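Long-range contact in mRNA-capping enzyme subunit alpha (Saccharomyces cerevisiae, PDB 3KYH), which catalyses the second step of mRNA capping, transferring GMP from GTP to the 5'-diphosphate end of RNA through a covalent enzyme-GMP intermediate: residues N106-P111 against K181-L186. Residues are numbered along the deposited sequence; the frame is centred on the assembly and turned at random.
Sequences NGFRFP and KPYFDL
Pro-111, Tyr-183 and Leu-186 carry a contact in the guanylyltransferase (nucleotidyltransferase) domain that illustrates how an irregular loop can be packed on a helix mainly by apolar side chains. The loop follows strand 102-105 and lies against one side of helix 168-189; no hydrogen bond joins the two segments. Pro-111 meets the helix with its ring, CG lying 3.3 Å from CB of Pro-182 and 3.7 Å from CD1 of Leu-186, so that one ring carbon touches residues a helical turn apart. With an alanine here, CG and CD would be gone, and a gap would probably open over Pro-182 and Leu-186, where the ring now rests. Tyr-183 reaches the loop because its CG is anti to the backbone N (chi1 169°), which carries the ring alongside that of Phe-110. These two rings meet edge to edge, with CD1 of Tyr-183 3.6 Å from CE2 of Phe-110, while CE1 of Tyr-183 approaches CE1 of Phe-108 at 4.2 Å. Outside the two segments, Phe-108 and Tyr-183 both pack on Ile-201 of strand 200-203, and Phe-110 reaches Met-80 and Ile-82 of strand 76-84. Leu-186 completes the interface through CD1, 4.0 Å from CB of Arg-109.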
# COMPACT_ATOMS: atom_id res chain seq x y z
N ASN C 106 4.32 48.13 1.98
CA ASN C 106 4.88 48.93 0.90
C ASN C 106 5.65 50.19 1.36
O ASN C 106 6.47 50.11 2.29
CB ASN C 106 3.80 49.25 -0.16
CG ASN C 106 3.94 48.42 -1.47
OD1 ASN C 106 3.61 48.93 -2.54
ND2 ASN C 106 4.40 47.17 -1.38
N GLY C 107 5.38 51.32 0.71
CA GLY C 107 6.16 52.57 0.86
C GLY C 107 6.08 53.36 2.16
O GLY C 107 5.02 53.89 2.52
N PHE C 108 7.21 53.43 2.85
CA PHE C 108 7.34 54.23 4.07
C PHE C 108 8.75 54.81 4.18
O PHE C 108 9.76 54.10 4.04
CB PHE C 108 7.01 53.41 5.33
CG PHE C 108 5.53 53.25 5.62
CD1 PHE C 108 4.75 54.34 6.04
CD2 PHE C 108 4.93 51.99 5.56
CE1 PHE C 108 3.39 54.17 6.35
CE2 PHE C 108 3.58 51.81 5.88
CZ PHE C 108 2.81 52.90 6.27
N ARG C 109 8.82 56.11 4.44
CA ARG C 109 10.09 56.81 4.56
C ARG C 109 10.38 57.22 6.00
O ARG C 109 10.10 58.35 6.42
CB ARG C 109 10.13 57.99 3.59
CG ARG C 109 10.33 57.60 2.11
CD ARG C 109 9.03 57.24 1.37
NE ARG C 109 9.30 56.67 0.05
CZ ARG C 109 8.49 56.75 -1.00
NH1 ARG C 109 7.33 57.41 -0.93
NH2 ARG C 109 8.85 56.20 -2.15
N PHE C 110 10.92 56.26 6.76
CA PHE C 110 11.26 56.50 8.16
C PHE C 110 12.69 57.07 8.28
O PHE C 110 13.63 56.41 7.85
CB PHE C 110 11.01 55.26 9.02
CG PHE C 110 9.57 54.73 8.95
CD1 PHE C 110 9.32 53.36 9.00
CD2 PHE C 110 8.47 55.61 8.85
CE1 PHE C 110 8.01 52.86 8.90
CE2 PHE C 110 7.14 55.13 8.78
CZ PHE C 110 6.91 53.75 8.81
N PRO C 111 12.83 58.32 8.80
CA PRO C 111 14.01 59.20 8.73
C PRO C 111 14.80 59.55 10.00
O PRO C 111 15.20 58.65 10.75
CB PRO C 111 13.40 60.51 8.18
CG PRO C 111 11.92 60.39 8.40
CD PRO C 111 11.65 59.13 9.16
N LYS C 181 7.96 62.01 15.22
CA LYS C 181 8.20 63.39 14.76
C LYS C 181 8.51 63.45 13.22
O LYS C 181 7.71 64.04 12.49
CB LYS C 181 9.27 64.06 15.65
CG LYS C 181 9.06 65.51 16.10
CD LYS C 181 9.41 66.50 15.00
CE LYS C 181 10.24 67.68 15.47
NZ LYS C 181 10.94 68.18 14.23
N PRO C 182 9.57 62.75 12.73
CA PRO C 182 9.90 62.68 11.29
C PRO C 182 8.92 61.94 10.39
O PRO C 182 8.77 62.32 9.24
CB PRO C 182 11.24 61.96 11.27
CG PRO C 182 11.14 61.05 12.38
CD PRO C 182 10.52 61.90 13.47
N TYR C 183 8.24 60.90 10.89
CA TYR C 183 7.04 60.42 10.18
C TYR C 183 6.12 61.64 10.06
O TYR C 183 5.81 62.04 8.95
CB TYR C 183 6.33 59.22 10.85
CG TYR C 183 4.96 58.88 10.29
CD1 TYR C 183 4.77 57.76 9.47
CD2 TYR C 183 3.82 59.66 10.60
CE1 TYR C 183 3.49 57.44 8.94
CE2 TYR C 183 2.55 59.36 10.07
CZ TYR C 183 2.39 58.24 9.24
OH TYR C 183 1.15 57.93 8.73
N PHE C 184 5.80 62.28 11.18
CA PHE C 184 4.67 63.23 11.19
C PHE C 184 4.93 64.48 10.36
O PHE C 184 4.10 64.85 9.52
CB PHE C 184 4.16 63.55 12.59
CG PHE C 184 2.67 63.79 12.64
CD1 PHE C 184 1.79 62.73 12.87
CD2 PHE C 184 2.15 65.06 12.39
CE1 PHE C 184 0.41 62.93 12.87
CE2 PHE C 184 0.76 65.28 12.39
CZ PHE C 184 -0.11 64.21 12.63
N ASP C 185 6.09 65.10 10.61
CA ASP C 185 6.62 66.22 9.83
C ASP C 185 6.58 65.91 8.34
O ASP C 185 5.93 66.64 7.59
CB ASP C 185 8.05 66.53 10.27
CG ASP C 185 8.09 67.18 11.64
OD1 ASP C 185 8.84 68.17 11.79
OD2 ASP C 185 7.36 66.72 12.54
N LEU C 186 7.21 64.80 7.96
CA LEU C 186 7.27 64.32 6.58
C LEU C 186 5.91 64.20 5.93
O LEU C 186 5.77 64.41 4.72
CB LEU C 186 7.97 62.96 6.55
CG LEU C 186 8.34 62.17 5.30
CD1 LEU C 186 9.55 61.32 5.66
CD2 LEU C 186 7.17 61.30 4.81